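Local coordinates for protein Phthiocerol/phthiodiolone dimycocerosyl transferase (Mycobacterium tuberculosis, PDB 1Q9J) that probably catalyses the final step of phthiocerol dimycocerosate synthesis, transferring mycocerosyl groups from mycocerosic acid synthase onto the hydroxyls of phthiocerol and related alcohols, at residues A133-V147 / F350-E362. Numbering follows the deposited sequence.
Sequences AVLVDELFSRYTDAV and FPTMRTPPGLEIE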
loop_
_atom_site.group_PDB
_atom_site.type_symbol
_atom_site.label_atom_id
_atom_site.label_comp_id
_atom_site.label_asym_id
_atom_site.label_seq_id
_atom_site.Cartn_x
_atom_site.Cartn_y
_atom_site.Cartn_z
ATOM N N ALA A 133 4.534 0.697 6.695
ATOM C CA ALA A 133 3.808 0.429 7.932
ATOM C C ALA A 133 4.815 0.202 9.064
ATOM O O ALA A 133 4.628 0.689 10.187
ATOM C CB ALA A 133 2.929 -0.801 7.753
ATOM N N VAL A 134 5.881 -0.540 8.768
ATOM C CA VAL A 134 6.912 -0.809 9.763
ATOM C C VAL A 134 7.535 0.493 10.275
ATOM O O VAL A 134 7.817 0.627 11.462
ATOM C CB VAL A 134 8.021 -1.740 9.190
ATOM C CG1 VAL A 134 9.233 -1.741 10.116
ATOM C CG2 VAL A 134 7.492 -3.153 9.035
ATOM N N LEU A 135 7.748 1.444 9.367
ATOM C CA LEU A 135 8.319 2.745 9.716
ATOM C C LEU A 135 7.342 3.488 10.628
ATOM O O LEU A 135 7.690 3.904 11.739
ATOM C CB LEU A 135 8.584 3.567 8.444
ATOM C CG LEU A 135 9.647 2.969 7.527
ATOM C CD1 LEU A 135 9.705 3.717 6.206
ATOM C CD2 LEU A 135 10.992 2.986 8.225
ATOM N N VAL A 136 6.114 3.630 10.145
ATOM C CA VAL A 136 5.037 4.294 10.876
ATOM C C VAL A 136 4.939 3.714 12.288
ATOM O O VAL A 136 4.715 4.427 13.267
ATOM C CB VAL A 136 3.685 4.063 10.169
ATOM C CG1 VAL A 136 2.555 4.709 10.947
ATOM C CG2 VAL A 136 3.753 4.575 8.745
ATOM N N ASP A 137 5.097 2.404 12.388
ATOM C CA ASP A 137 5.024 1.736 13.672
ATOM C C ASP A 137 6.281 2.070 14.508
ATOM O O ASP A 137 6.209 2.311 15.715
ATOM C CB ASP A 137 4.853 0.231 13.435
ATOM C CG ASP A 137 5.014 -0.578 14.701
ATOM O OD1 ASP A 137 6.130 -1.083 14.924
ATOM O OD2 ASP A 137 4.037 -0.707 15.474
ATOM N N GLU A 138 7.428 2.116 13.847
ATOM C CA GLU A 138 8.659 2.461 14.529
ATOM C C GLU A 138 8.543 3.870 15.131
ATOM O O GLU A 138 8.876 4.090 16.305
ATOM C CB GLU A 138 9.824 2.439 13.556
ATOM C CG GLU A 138 11.177 2.546 14.226
ATOM C CD GLU A 138 12.310 2.467 13.235
ATOM O OE1 GLU A 138 12.331 1.497 12.421
ATOM O OE2 GLU A 138 13.188 3.369 13.289
ATOM N N LEU A 139 8.076 4.818 14.319
ATOM C CA LEU A 139 7.901 6.197 14.765
ATOM C C LEU A 139 7.138 6.259 16.100
ATOM O O LEU A 139 7.648 6.799 17.086
ATOM C CB LEU A 139 7.138 7.012 13.706
ATOM C CG LEU A 139 6.694 8.429 14.134
ATOM C CD1 LEU A 139 7.903 9.351 14.222
ATOM C CD2 LEU A 139 5.696 8.965 13.124
ATOM N N PHE A 140 5.923 5.711 16.127
ATOM C CA PHE A 140 5.128 5.711 17.344
ATOM C C PHE A 140 5.801 4.918 18.472
ATOM O O PHE A 140 5.586 5.197 19.658
ATOM C CB PHE A 140 3.756 5.108 17.106
ATOM C CG PHE A 140 2.777 6.020 16.423
ATOM C CD1 PHE A 140 2.795 6.175 15.042
ATOM C CD2 PHE A 140 1.743 6.611 17.148
ATOM C CE1 PHE A 140 1.776 6.895 14.374
ATOM C CE2 PHE A 140 0.715 7.337 16.496
ATOM C CZ PHE A 140 0.732 7.472 15.110
ATOM N N SER A 141 6.602 3.920 18.119
ATOM C CA SER A 141 7.278 3.145 19.140
ATOM C C SER A 141 8.309 4.042 19.810
ATOM O O SER A 141 8.532 3.956 21.006
ATOM C CB SER A 141 7.968 1.922 18.523
ATOM O OG SER A 141 8.945 1.375 19.419
ATOM N N ARG A 142 8.919 4.923 19.031
ATOM C CA ARG A 142 9.927 5.821 19.570
ATOM C C ARG A 142 9.290 6.995 20.294
ATOM O O ARG A 142 9.853 7.522 21.250
ATOM C CB ARG A 142 10.832 6.334 18.456
ATOM C CG ARG A 142 11.261 5.244 17.487
ATOM C CD ARG A 142 12.449 5.667 16.650
ATOM N NE ARG A 142 13.683 5.372 17.345
ATOM C CZ ARG A 142 14.611 4.541 16.891
ATOM N NH1 ARG A 142 14.447 3.926 15.728
ATOM N NH2 ARG A 142 15.699 4.309 17.620
ATOM N N TYR A 143 8.121 7.420 19.835
ATOM C CA TYR A 143 7.441 8.523 20.490
ATOM C C TYR A 143 7.085 8.086 21.905
ATOM O O TYR A 143 7.359 8.797 22.865
ATOM C CB TYR A 143 6.177 8.893 19.727
ATOM C CG TYR A 143 5.354 9.933 20.440
ATOM C CD1 TYR A 143 5.802 11.247 20.565
ATOM C CD2 TYR A 143 4.129 9.601 21.004
ATOM C CE1 TYR A 143 5.038 12.206 21.235
ATOM C CE2 TYR A 143 3.360 10.544 21.672
ATOM C CZ TYR A 143 3.818 11.843 21.782
ATOM O OH TYR A 143 3.037 12.774 22.417
ATOM N N THR A 144 6.467 6.915 22.020
ATOM C CA THR A 144 6.100 6.370 23.321
ATOM C C THR A 144 7.346 6.288 24.219
ATOM O O THR A 144 7.284 6.598 25.405
ATOM C CB THR A 144 5.460 4.967 23.173
ATOM O OG1 THR A 144 4.269 5.068 22.387
ATOM C CG2 THR A 144 5.101 4.387 24.529
ATOM N N ASP A 145 8.479 5.881 23.654
ATOM C CA ASP A 145 9.708 5.800 24.430
ATOM C C ASP A 145 10.267 7.193 24.659
ATOM O O ASP A 145 11.097 7.398 25.540
ATOM C CB ASP A 145 10.769 4.961 23.707
ATOM C CG ASP A 145 10.404 3.493 23.624
ATOM O OD1 ASP A 145 9.941 2.932 24.644
ATOM O OD2 ASP A 145 10.599 2.899 22.541
ATOM N N ALA A 146 9.822 8.148 23.853
ATOM C CA ALA A 146 10.292 9.526 23.967
ATOM C C ALA A 146 9.526 10.290 25.044
ATOM O O ALA A 146 10.084 11.158 25.712
ATOM C CB ALA A 146 10.143 10.231 22.625
ATOM N N VAL A 147 8.245 9.961 25.198
ATOM C CA VAL A 147 7.391 10.597 26.195
ATOM C C VAL A 147 7.538 9.850 27.519
ATOM O O VAL A 147 7.656 10.464 28.576
ATOM C CB VAL A 147 5.900 10.578 25.749
ATOM C CG1 VAL A 147 4.986 10.951 26.911
ATOM C CG2 VAL A 147 5.690 11.547 24.589
ATOM N N PHE A 350 -2.223 -2.024 10.955
ATOM C CA PHE A 350 -2.052 -0.928 11.908
ATOM C C PHE A 350 -2.669 -1.014 13.307
ATOM O O PHE A 350 -3.303 -0.072 13.787
ATOM C CB PHE A 350 -2.424 0.396 11.240
ATOM C CG PHE A 350 -1.288 1.015 10.480
ATOM C CD1 PHE A 350 -1.430 1.368 9.141
ATOM C CD2 PHE A 350 -0.066 1.243 11.112
ATOM C CE1 PHE A 350 -0.370 1.939 8.441
ATOM C CE2 PHE A 350 0.997 1.812 10.426
ATOM C CZ PHE A 350 0.849 2.164 9.087
ATOM N N PRO A 351 -2.490 -2.160 13.979
ATOM C CA PRO A 351 -3.007 -2.371 15.328
ATOM C C PRO A 351 -1.759 -2.572 16.196
ATOM O O PRO A 351 -0.642 -2.648 15.675
ATOM C CB PRO A 351 -3.814 -3.642 15.169
ATOM C CG PRO A 351 -2.893 -4.462 14.306
ATOM C CD PRO A 351 -2.256 -3.464 13.326
ATOM N N THR A 352 -1.938 -2.664 17.506
ATOM C CA THR A 352 -0.807 -2.860 18.415
ATOM C C THR A 352 0.200 -1.717 18.310
ATOM O O THR A 352 1.369 -1.877 18.666
ATOM C CB THR A 352 -0.049 -4.166 18.107
ATOM O OG1 THR A 352 -0.985 -5.200 17.786
ATOM C CG2 THR A 352 0.769 -4.604 19.324
ATOM N N MET A 353 -0.253 -0.568 17.821
ATOM C CA MET A 353 0.619 0.587 17.668
ATOM C C MET A 353 0.715 1.379 18.960
ATOM O O MET A 353 -0.242 2.029 19.373
ATOM C CB MET A 353 0.102 1.482 16.550
ATOM C CG MET A 353 0.988 2.672 16.253
ATOM S SD MET A 353 1.152 2.898 14.478
ATOM C CE MET A 353 -0.525 3.400 14.041
ATOM N N ARG A 354 1.887 1.323 19.581
ATOM C CA ARG A 354 2.152 2.008 20.840
ATOM C C ARG A 354 1.812 3.499 20.879
ATOM O O ARG A 354 2.119 4.250 19.953
ATOM C CB ARG A 354 3.621 1.833 21.213
ATOM C CG ARG A 354 4.081 0.394 21.283
ATOM C CD ARG A 354 5.547 0.334 21.660
ATOM N NE ARG A 354 5.814 1.121 22.858
ATOM C CZ ARG A 354 7.028 1.384 23.329
ATOM N NH1 ARG A 354 8.101 0.921 22.702
ATOM N NH2 ARG A 354 7.169 2.116 24.426
ATOM N N THR A 355 1.179 3.912 21.975
ATOM C CA THR A 355 0.794 5.300 22.215
ATOM C C THR A 355 0.811 5.469 23.721
ATOM O O THR A 355 0.089 4.768 24.428
ATOM C CB THR A 355 -0.629 5.611 21.739
ATOM O OG1 THR A 355 -1.536 4.666 22.314
ATOM C CG2 THR A 355 -0.716 5.558 20.220
ATOM N N PRO A 356 1.626 6.405 24.229
ATOM C CA PRO A 356 1.735 6.663 25.666
ATOM C C PRO A 356 0.382 6.978 26.300
ATOM O O PRO A 356 -0.603 7.226 25.601
ATOM C CB PRO A 356 2.698 7.840 25.728
ATOM C CG PRO A 356 2.357 8.593 24.498
ATOM C CD PRO A 356 2.259 7.490 23.464
ATOM N N PRO A 357 0.316 6.968 27.642
ATOM C CA PRO A 357 -0.927 7.254 28.368
ATOM C C PRO A 357 -1.449 8.677 28.133
ATOM O O PRO A 357 -0.732 9.663 28.315
ATOM C CB PRO A 357 -0.541 6.994 29.824
ATOM C CG PRO A 357 0.917 7.358 29.850
ATOM C CD PRO A 357 1.433 6.741 28.578
ATOM N N GLY A 358 -2.706 8.765 27.719
ATOM C CA GLY A 358 -3.307 10.054 27.450
ATOM C C GLY A 358 -3.542 10.289 25.967
ATOM O O GLY A 358 -4.352 11.136 25.571
ATOM N N LEU A 359 -2.831 9.545 25.131
ATOM C CA LEU A 359 -3.000 9.696 23.692
ATOM C C LEU A 359 -3.651 8.430 23.174
ATOM O O LEU A 359 -3.425 7.352 23.704
ATOM C CB LEU A 359 -1.649 9.904 23.006
ATOM C CG LEU A 359 -1.549 11.019 21.959
ATOM C CD1 LEU A 359 -0.142 10.993 21.408
ATOM C CD2 LEU A 359 -2.572 10.840 20.841
ATOM N N GLU A 360 -4.472 8.569 22.146
ATOM C CA GLU A 360 -5.153 7.427 21.580
ATOM C C GLU A 360 -5.473 7.686 20.122
ATOM O O GLU A 360 -5.813 8.804 19.738
ATOM C CB GLU A 360 -6.441 7.142 22.359
ATOM C CG GLU A 360 -6.256 6.286 23.609
ATOM C CD GLU A 360 -6.977 6.843 24.827
ATOM O OE1 GLU A 360 -6.433 7.767 25.475
ATOM O OE2 GLU A 360 -8.094 6.368 25.132
ATOM N N ILE A 361 -5.349 6.645 19.314
ATOM C CA ILE A 361 -5.624 6.741 17.893
ATOM C C ILE A 361 -7.117 6.593 17.636
ATOM O O ILE A 361 -7.728 5.643 18.109
ATOM C CB ILE A 361 -4.903 5.624 17.150
ATOM C CG1 ILE A 361 -3.398 5.723 17.426
ATOM C CG2 ILE A 361 -5.257 5.674 15.672
ATOM C CD1 ILE A 361 -2.575 4.605 16.828
ATOM N N GLU A 362 -7.709 7.517 16.888
ATOM C CA GLU A 362 -9.143 7.429 16.598
ATOM C C GLU A 362 -9.417 6.949 15.187
ATOM O O GLU A 362 -10.473 6.391 14.908
ATOM C CB GLU A 362 -9.822 8.786 16.828
ATOM C CG GLU A 362 -9.900 9.159 18.292
ATOM C CD GLU A 362 -10.615 8.095 19.119
ATOM O OE1 GLU A 362 -10.327 8.002 20.338
ATOM O OE2 GLU A 362 -11.465 7.356 18.555
#
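R354 and D145 form a salt bridge between the loop that precedes strand 360-368 and the C-terminal half of helix 129-148. PapA5 has two related domains and belongs to the CoA-dependent acyltransferase superfamily. The second half of the chain sends this crossover segment to the first domain, where strand 360-368 forms the outermost strand of a sheet and the loop runs along the helix packed on that sheet. R354 NH2 donates a hydrogen bond of 2.9 Å to D145 OD1 (154° at the hydrogen), lying almost in the guanidinium plane but meeting the carboxylate from above its plane. NH1 adds a weak bond to OD2, and the two planes stand 71° apart. The short aspartate, near the helix end, pairs with the arginine charge, while the long arginine passes T144 and brings one guanidinium face over S141 O. T144, with OG1 beside its backbone N (chi1 -61°), turns the hydroxyl back to F140 O at 3.0 Å, which gives this buried group a partner within the helix. T144 N reaches that carbonyl from the opposite face.

P356, the first residue of a type II turn ending at L359, sets its compact ring across Y143, with CG 3.6 Å from CE2. L359 CD1 reaches the same CE2, while the Y143 hydroxyl is hydrogen-bonded to D35 N. G358 takes the positive phi that this turn requires. Back toward the start of the loop, the unbranched M353 side chain lays CG and SD over one face of the F140 ring, a Met-aromatic contact. F140, buried between helix, loop and sheet, offers it a broad apolar face. The poorly ordered F350 ring crosses the compact, branched V136 nearly at right angles, and its CZ lies 3.9 Å from A133 CB.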